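Local atomic coordinates of Pcza361.24 (PDB entry 3G2M), a protein that probably transfers a methyl group from S-adenosyl-L-methionine to a nitrogen of glycopeptides in antibiotic biosynthesis. Residues Thr108-Ser113 with Thr136-Asp141; Pro85-Ala90 with Gly152-Ser157; Lys185-Leu190 with Leu286-Met291. All blocks are in the same frame, centred on the assembly; numbering follows the deposited sequence. Where two conformers were deposited one is given.

Contact 1 (Thr108-Ser113 with Thr136-Asp141); sequences TALELS and TLVQGD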
# COMPACT_ATOMS: atom_id res chain seq x y z
N THR A 108 -2.05 -10.90 -27.80
CA THR A 108 -1.25 -11.83 -27.01
C THR A 108 -1.71 -11.67 -25.57
O THR A 108 -1.60 -10.59 -24.99
CB THR A 108 0.26 -11.57 -27.15
OG1 THR A 108 0.64 -11.73 -28.52
CG2 THR A 108 1.07 -12.55 -26.28
N ALA A 109 -2.29 -12.73 -25.02
CA ALA A 109 -2.83 -12.68 -23.67
C ALA A 109 -1.89 -13.44 -22.73
O ALA A 109 -1.64 -14.62 -22.93
CB ALA A 109 -4.22 -13.27 -23.63
N LEU A 110 -1.36 -12.73 -21.74
CA LEU A 110 -0.39 -13.29 -20.80
C LEU A 110 -1.05 -13.59 -19.46
O LEU A 110 -1.71 -12.73 -18.89
CB LEU A 110 0.76 -12.30 -20.59
CG LEU A 110 1.91 -12.74 -19.68
CD1 LEU A 110 3.03 -13.33 -20.52
CD2 LEU A 110 2.43 -11.59 -18.84
N GLU A 111 -0.85 -14.80 -18.95
CA GLU A 111 -1.52 -15.22 -17.73
C GLU A 111 -0.61 -16.16 -16.93
O GLU A 111 0.08 -17.00 -17.51
CB GLU A 111 -2.88 -15.86 -18.06
CG GLU A 111 -3.62 -16.56 -16.92
CD GLU A 111 -3.80 -15.69 -15.69
OE1 GLU A 111 -4.04 -14.48 -15.83
OE2 GLU A 111 -3.69 -16.24 -14.57
N LEU A 112 -0.62 -16.00 -15.61
CA LEU A 112 0.28 -16.74 -14.73
C LEU A 112 -0.17 -18.17 -14.45
O LEU A 112 0.65 -19.09 -14.42
CB LEU A 112 0.48 -15.98 -13.41
CG LEU A 112 1.51 -16.51 -12.41
CD1 LEU A 112 2.92 -16.46 -12.97
CD2 LEU A 112 1.43 -15.72 -11.10
N SER A 113 -1.48 -18.34 -14.23
CA SER A 113 -2.02 -19.62 -13.77
C SER A 113 -2.27 -20.59 -14.92
O SER A 113 -2.90 -20.25 -15.92
CB SER A 113 -3.33 -19.41 -13.01
OG SER A 113 -3.97 -20.66 -12.80
N THR A 136 -3.28 -15.27 -29.05
CA THR A 136 -2.10 -16.04 -28.68
C THR A 136 -1.96 -16.10 -27.17
O THR A 136 -1.77 -15.06 -26.52
CB THR A 136 -0.81 -15.44 -29.28
OG1 THR A 136 -0.92 -15.35 -30.70
CG2 THR A 136 0.42 -16.30 -28.93
N LEU A 137 -2.06 -17.29 -26.60
CA LEU A 137 -1.93 -17.46 -25.15
C LEU A 137 -0.51 -17.76 -24.71
O LEU A 137 0.18 -18.58 -25.32
CB LEU A 137 -2.88 -18.56 -24.64
CG LEU A 137 -4.37 -18.22 -24.62
CD1 LEU A 137 -5.16 -19.45 -24.23
CD2 LEU A 137 -4.66 -17.08 -23.67
N VAL A 138 -0.07 -17.08 -23.65
CA VAL A 138 1.30 -17.24 -23.15
C VAL A 138 1.31 -17.28 -21.62
O VAL A 138 0.67 -16.45 -20.97
CB VAL A 138 2.23 -16.07 -23.63
CG1 VAL A 138 3.63 -16.23 -23.07
CG2 VAL A 138 2.28 -16.02 -25.15
N GLN A 139 2.01 -18.25 -21.05
CA GLN A 139 2.16 -18.29 -19.60
C GLN A 139 3.26 -17.33 -19.17
O GLN A 139 4.36 -17.34 -19.70
CB GLN A 139 2.44 -19.70 -19.08
CG GLN A 139 2.46 -19.76 -17.55
CD GLN A 139 2.19 -21.14 -16.99
OE1 GLN A 139 2.20 -22.15 -17.71
NE2 GLN A 139 1.95 -21.20 -15.69
N GLY A 140 2.95 -16.48 -18.19
CA GLY A 140 3.93 -15.53 -17.69
C GLY A 140 3.44 -14.69 -16.54
O GLY A 140 2.25 -14.64 -16.26
N ASP A 141 4.39 -14.02 -15.90
CA ASP A 141 4.14 -13.18 -14.73
C ASP A 141 4.20 -11.69 -15.12
O ASP A 141 5.25 -11.20 -15.51
CB ASP A 141 5.22 -13.48 -13.69
CG ASP A 141 4.94 -12.87 -12.35
OD1 ASP A 141 4.27 -11.81 -12.26
OD2 ASP A 141 5.41 -13.45 -11.36

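Contact 2 (Pro85-Ala90 with Gly152-Ser157); sequences PVLELA and GTVVIS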
# COMPACT_ATOMS: atom_id res chain seq x y z
N PRO A 85 -0.66 -6.06 -33.21
CA PRO A 85 -0.96 -6.86 -32.02
C PRO A 85 -0.92 -6.09 -30.70
O PRO A 85 -0.13 -5.16 -30.53
CB PRO A 85 0.14 -7.93 -32.04
CG PRO A 85 0.49 -8.06 -33.49
CD PRO A 85 0.45 -6.65 -33.99
N VAL A 86 -1.79 -6.50 -29.78
CA VAL A 86 -1.88 -5.91 -28.44
C VAL A 86 -1.47 -6.95 -27.40
O VAL A 86 -1.88 -8.10 -27.49
CB VAL A 86 -3.33 -5.41 -28.15
CG1 VAL A 86 -3.45 -4.82 -26.74
CG2 VAL A 86 -3.77 -4.37 -29.19
N LEU A 87 -0.65 -6.55 -26.44
CA LEU A 87 -0.31 -7.42 -25.33
C LEU A 87 -1.24 -7.12 -24.14
O LEU A 87 -1.27 -6.00 -23.64
CB LEU A 87 1.16 -7.24 -24.93
CG LEU A 87 1.68 -8.02 -23.72
CD1 LEU A 87 1.57 -9.54 -23.93
CD2 LEU A 87 3.11 -7.60 -23.43
N GLU A 88 -2.02 -8.11 -23.72
CA GLU A 88 -2.85 -7.96 -22.53
C GLU A 88 -2.24 -8.72 -21.36
O GLU A 88 -2.08 -9.94 -21.41
CB GLU A 88 -4.29 -8.42 -22.78
CG GLU A 88 -5.21 -8.18 -21.58
CD GLU A 88 -6.55 -8.89 -21.68
OE1 GLU A 88 -6.88 -9.42 -22.77
OE2 GLU A 88 -7.28 -8.90 -20.67
N LEU A 89 -1.90 -7.99 -20.30
CA LEU A 89 -1.24 -8.58 -19.13
C LEU A 89 -2.28 -9.06 -18.13
O LEU A 89 -3.27 -8.37 -17.87
CB LEU A 89 -0.31 -7.56 -18.44
CG LEU A 89 0.72 -6.88 -19.34
CD1 LEU A 89 1.40 -5.72 -18.61
CD2 LEU A 89 1.76 -7.87 -19.86
N ALA A 90 -2.01 -10.25 -17.58
CA ALA A 90 -2.88 -10.89 -16.59
C ALA A 90 -4.30 -11.02 -17.13
O ALA A 90 -5.26 -10.55 -16.51
CB ALA A 90 -2.84 -10.14 -15.25
N GLY A 152 2.76 -2.49 -30.11
CA GLY A 152 2.37 -1.08 -30.21
C GLY A 152 1.45 -0.66 -29.07
O GLY A 152 1.34 0.53 -28.78
N THR A 153 0.80 -1.64 -28.45
CA THR A 153 -0.15 -1.42 -27.35
C THR A 153 0.01 -2.50 -26.29
O THR A 153 0.03 -3.69 -26.62
CB THR A 153 -1.62 -1.44 -27.86
OG1 THR A 153 -1.76 -0.57 -28.99
CG2 THR A 153 -2.59 -0.99 -26.77
N VAL A 154 0.13 -2.09 -25.03
CA VAL A 154 0.12 -3.00 -23.90
C VAL A 154 -0.95 -2.53 -22.90
O VAL A 154 -1.01 -1.36 -22.56
CB VAL A 154 1.51 -3.09 -23.20
CG1 VAL A 154 1.44 -4.01 -21.97
CG2 VAL A 154 2.58 -3.60 -24.17
N VAL A 155 -1.80 -3.45 -22.45
CA VAL A 155 -2.92 -3.10 -21.57
C VAL A 155 -2.94 -3.92 -20.27
O VAL A 155 -2.52 -5.09 -20.25
CB VAL A 155 -4.33 -3.19 -22.28
CG1 VAL A 155 -4.40 -2.24 -23.47
CG2 VAL A 155 -4.65 -4.59 -22.73
N ILE A 156 -3.40 -3.30 -19.19
CA ILE A 156 -3.59 -4.00 -17.92
C ILE A 156 -4.84 -3.46 -17.21
O ILE A 156 -5.09 -2.26 -17.20
CB ILE A 156 -2.32 -3.94 -17.02
CG1 ILE A 156 -2.42 -4.94 -15.85
CG2 ILE A 156 -2.02 -2.52 -16.51
CD1 ILE A 156 -1.11 -5.13 -15.09
N SER A 157 -5.60 -4.37 -16.61
CA SER A 157 -6.83 -4.02 -15.93
C SER A 157 -6.60 -3.71 -14.46
O SER A 157 -5.67 -4.24 -13.84
CB SER A 157 -7.86 -5.15 -16.09
OG SER A 157 -9.14 -4.74 -15.64
O HOH W 1 -0.78 -2.26 -31.15
O HOH W 2 1.88 -4.15 -32.21
O HOH W 3 -5.33 -7.25 -16.57

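Contact 3 (Lys185-Leu190 with Leu286-Met291); sequences KFLLSL and LVEAVM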
# COMPACT_ATOMS: atom_id res chain seq x y z
N LYS A 185 1.99 2.47 -26.81
CA LYS A 185 1.34 2.95 -25.59
C LYS A 185 0.97 1.87 -24.57
O LYS A 185 0.61 0.73 -24.92
CB LYS A 185 0.17 3.89 -25.89
CG LYS A 185 -0.93 3.36 -26.79
CD LYS A 185 -1.74 4.54 -27.40
CE LYS A 185 -2.16 5.57 -26.34
NZ LYS A 185 -2.76 6.80 -26.95
N PHE A 186 1.09 2.26 -23.30
CA PHE A 186 0.73 1.43 -22.16
C PHE A 186 -0.58 1.99 -21.60
O PHE A 186 -0.63 3.13 -21.16
CB PHE A 186 1.85 1.50 -21.11
CG PHE A 186 1.62 0.63 -19.89
CD1 PHE A 186 0.79 -0.49 -19.94
CD2 PHE A 186 2.30 0.92 -18.70
CE1 PHE A 186 0.60 -1.29 -18.82
CE2 PHE A 186 2.12 0.11 -17.57
CZ PHE A 186 1.27 -0.98 -17.62
N LEU A 187 -1.63 1.18 -21.65
CA LEU A 187 -2.94 1.60 -21.17
C LEU A 187 -3.30 0.85 -19.91
O LEU A 187 -3.17 -0.37 -19.86
CB LEU A 187 -4.04 1.37 -22.22
CG LEU A 187 -4.12 2.12 -23.56
CD1 LEU A 187 -4.38 3.59 -23.37
CD2 LEU A 187 -2.90 1.93 -24.42
N LEU A 188 -3.77 1.58 -18.90
CA LEU A 188 -4.19 0.97 -17.65
C LEU A 188 -5.58 1.47 -17.25
O LEU A 188 -5.90 2.64 -17.43
CB LEU A 188 -3.21 1.32 -16.52
CG LEU A 188 -1.69 1.26 -16.69
CD1 LEU A 188 -1.14 2.57 -17.24
CD2 LEU A 188 -1.03 0.97 -15.33
N SER A 189 -6.41 0.57 -16.74
CA SER A 189 -7.60 0.99 -16.01
C SER A 189 -7.29 0.88 -14.52
O SER A 189 -6.54 -0.01 -14.10
CB SER A 189 -8.82 0.15 -16.37
OG SER A 189 -8.70 -1.18 -15.91
N LEU A 190 -7.85 1.80 -13.73
CA LEU A 190 -7.60 1.85 -12.30
C LEU A 190 -8.88 2.27 -11.59
O LEU A 190 -9.41 3.34 -11.88
CB LEU A 190 -6.50 2.87 -11.96
CG LEU A 190 -5.11 2.66 -12.59
CD1 LEU A 190 -4.25 3.92 -12.48
CD2 LEU A 190 -4.39 1.48 -11.98
N LEU A 286 -8.98 5.64 -16.97
CA LEU A 286 -8.17 5.09 -18.05
C LEU A 286 -6.93 5.96 -18.23
O LEU A 286 -7.02 7.12 -18.64
CB LEU A 286 -8.96 5.00 -19.36
CG LEU A 286 -8.64 3.87 -20.37
CD1 LEU A 286 -7.21 3.98 -20.92
CD2 LEU A 286 -8.89 2.46 -19.80
N VAL A 287 -5.77 5.37 -17.93
CA VAL A 287 -4.49 6.07 -17.96
C VAL A 287 -3.72 5.67 -19.21
O VAL A 287 -3.62 4.49 -19.54
CB VAL A 287 -3.65 5.74 -16.68
CG1 VAL A 287 -2.22 6.28 -16.77
CG2 VAL A 287 -4.34 6.27 -15.42
N GLU A 288 -3.20 6.67 -19.94
CA GLU A 288 -2.35 6.42 -21.11
C GLU A 288 -0.93 6.86 -20.81
O GLU A 288 -0.70 8.00 -20.38
CB GLU A 288 -2.85 7.19 -22.33
CG GLU A 288 -4.22 6.78 -22.83
CD GLU A 288 -4.81 7.81 -23.75
OE1 GLU A 288 -4.19 8.09 -24.80
OE2 GLU A 288 -5.89 8.36 -23.41
N ALA A 289 0.03 5.96 -21.05
CA ALA A 289 1.43 6.27 -20.78
C ALA A 289 2.32 5.87 -21.94
O ALA A 289 2.10 4.84 -22.59
CB ALA A 289 1.90 5.62 -19.48
N VAL A 290 3.35 6.68 -22.18
CA VAL A 290 4.32 6.42 -23.24
C VAL A 290 5.74 6.68 -22.74
O VAL A 290 5.93 7.37 -21.74
CB VAL A 290 4.05 7.28 -24.51
CG1 VAL A 290 2.67 6.96 -25.11
CG2 VAL A 290 4.17 8.78 -24.19
N MSE A 291 6.73 6.15 -23.45
CA MSE A 291 8.13 6.46 -23.14
C MSE A 291 8.52 7.77 -23.82
O MSE A 291 8.12 8.00 -24.96
CB MSE A 291 9.04 5.33 -23.59
CG MSE A 291 8.87 4.04 -22.79
SE MSE A 291 9.06 4.35 -20.88
CE MSE A 291 10.94 4.86 -20.85

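Contact 1 (Thr108-Ser113 with Thr136-Asp141)
Leu110 lays its CD1 methyl over the backbone of Gly140, 3.7 Å from the Gly140 CA, and the same methyl also meets CG1 of Val138. The two strands, 108-111 and 136-139, run parallel at one border of the seven-stranded sheet of a Rossmann-like class I methyltransferase, and helix 114-125 lies on the chain that joins them. With CG anti to the backbone N (chi1 -178°), the branches of Leu110 stand off the face of the sheet. On the same face the CG2 methyls of Thr108 and Val138 touch at 3.8 Å. Ala109 and Leu137 pair on the other face, CB against CD2, with Leu137 reaching on to Phe120 and Arg121 of the helix. Four backbone bonds join the strands; in the last, Gly140 N reaches Glu111 O from above the carbonyl plane, 58° out of it, where both strands end.

From the end of its strand, Gln139 extends its side chain to Leu112 O, a bond made by NE2 in one of two conformers and therefore less certain. Glu111 and Asp141, which both bind S-adenosyl-L-methionine, stand at these C-terminal strand ends. The Glu111 carboxylate is gripped twice: OE1 accepts from Gly92 N, and Ser113 N donates to OE2 at 3.1 Å.

Contact 2 (Pro85-Ala90 with Gly152-Ser157)
Leu89 leans across to the neighbouring strand: its CB and CG both pass 3.8 Å from Val155 O, CG also approaches CG1 of Val154, and the CD1 tip ends on that same CG1 methyl at 3.8 Å. Its CG is anti to the carbonyl carbon (chi1 -53°), which brings CG and CD1 over Val154. The other Val154 methyl, CG2, lies alongside Leu87, 4.0 Å from its CB, so the valine fits between two leucines of the partner strand. Phe145 and helix 166-179 cover this face. On the other face Val86 meets Thr153, while Val155 CG2, placed between its own backbone N and carbonyl carbon, packs against the aliphatic CB and CG of Glu88, whose OE1 bonds to Thr97.

Three backbone hydrogen bonds join the parallel strands, and the one from Leu89 N to Val155 O is almost straight at 178°. Water takes over at the two ends. Two waters donate to Pro85 O, one of them also accepting from Gly152 N at 2.8 Å; another donates to Leu89 O and accepts from Ser157 N at 2.9 Å, bridging the chains where they part. Ser157, part of the S-adenosyl-L-methionine site, follows the second strand directly. Adjacent central parallel strands opening into a cofactor site at their C-terminal ends are the hallmark of the Rossmann-like methyltransferase fold.

Contact 3 (Lys185-Leu190 with Leu286-Met291)
Val287 CG1 packs on CD1 of Leu188 at 3.9 Å, and its other methyl, CG2, meets CD1 of Leu190, so one valine divides its branches between two leucines of the antiparallel strand 185-190. Farther along this face Ala289 faces Phe186 CB; the phenylalanine ring leads away from the partner strand and carries Leu188 CG 3.8 Å above one face, toward the rim. Leu187 lies on the opposite face, where its CD1 reaches both CD1 of Leu286 and the aliphatic CG of Glu288.

Between the two faces, four backbone bonds link the hydrogen-bonded pairs Phe186-Ala289 and Leu188-Val287; Val287 N to Leu188 O is the shortest, at 2.8 Å. At the polar edge Lys185 and Glu288 run side by side into a salt bridge, NZ to OE1 at 2.9 Å, approaching the carboxylate on its anti side. A bend at chi3 (-48°) of Lys185 helps bring the ammonium there.

Helix 254-263 sets Leu261 against Phe186, Leu188 and Val287, whereas helix 69-79 places Phe75 over Leu187 and Leu286. Strands 151-156 and 267-274 flank the pair within the sheet.

How the contacts relate
All three contacts belong to one seven-stranded sheet, ordered 135-139, 107-111, 86-89, 151-156, 184-191, 284-290, 267-274. Contact 1 holds the first two strands, contact 2 the next two and contact 3 the fifth and sixth. The centres of contacts 1 and 2 lie about 11 Å apart, those of contacts 2 and 3 about 10 Å, and those of contacts 1 and 3 about 20 Å. Probable backbone hydrogen bonds join strand 107-111 to 86-89 and 151-156 to 184-191. Along the chain, contact 1 falls between the two segments of contact 2; contact 3 follows both and adds the antiparallel strand. Contacts 1 and 2 together supply Glu111, Asp141 and Ser157 to the cofactor site.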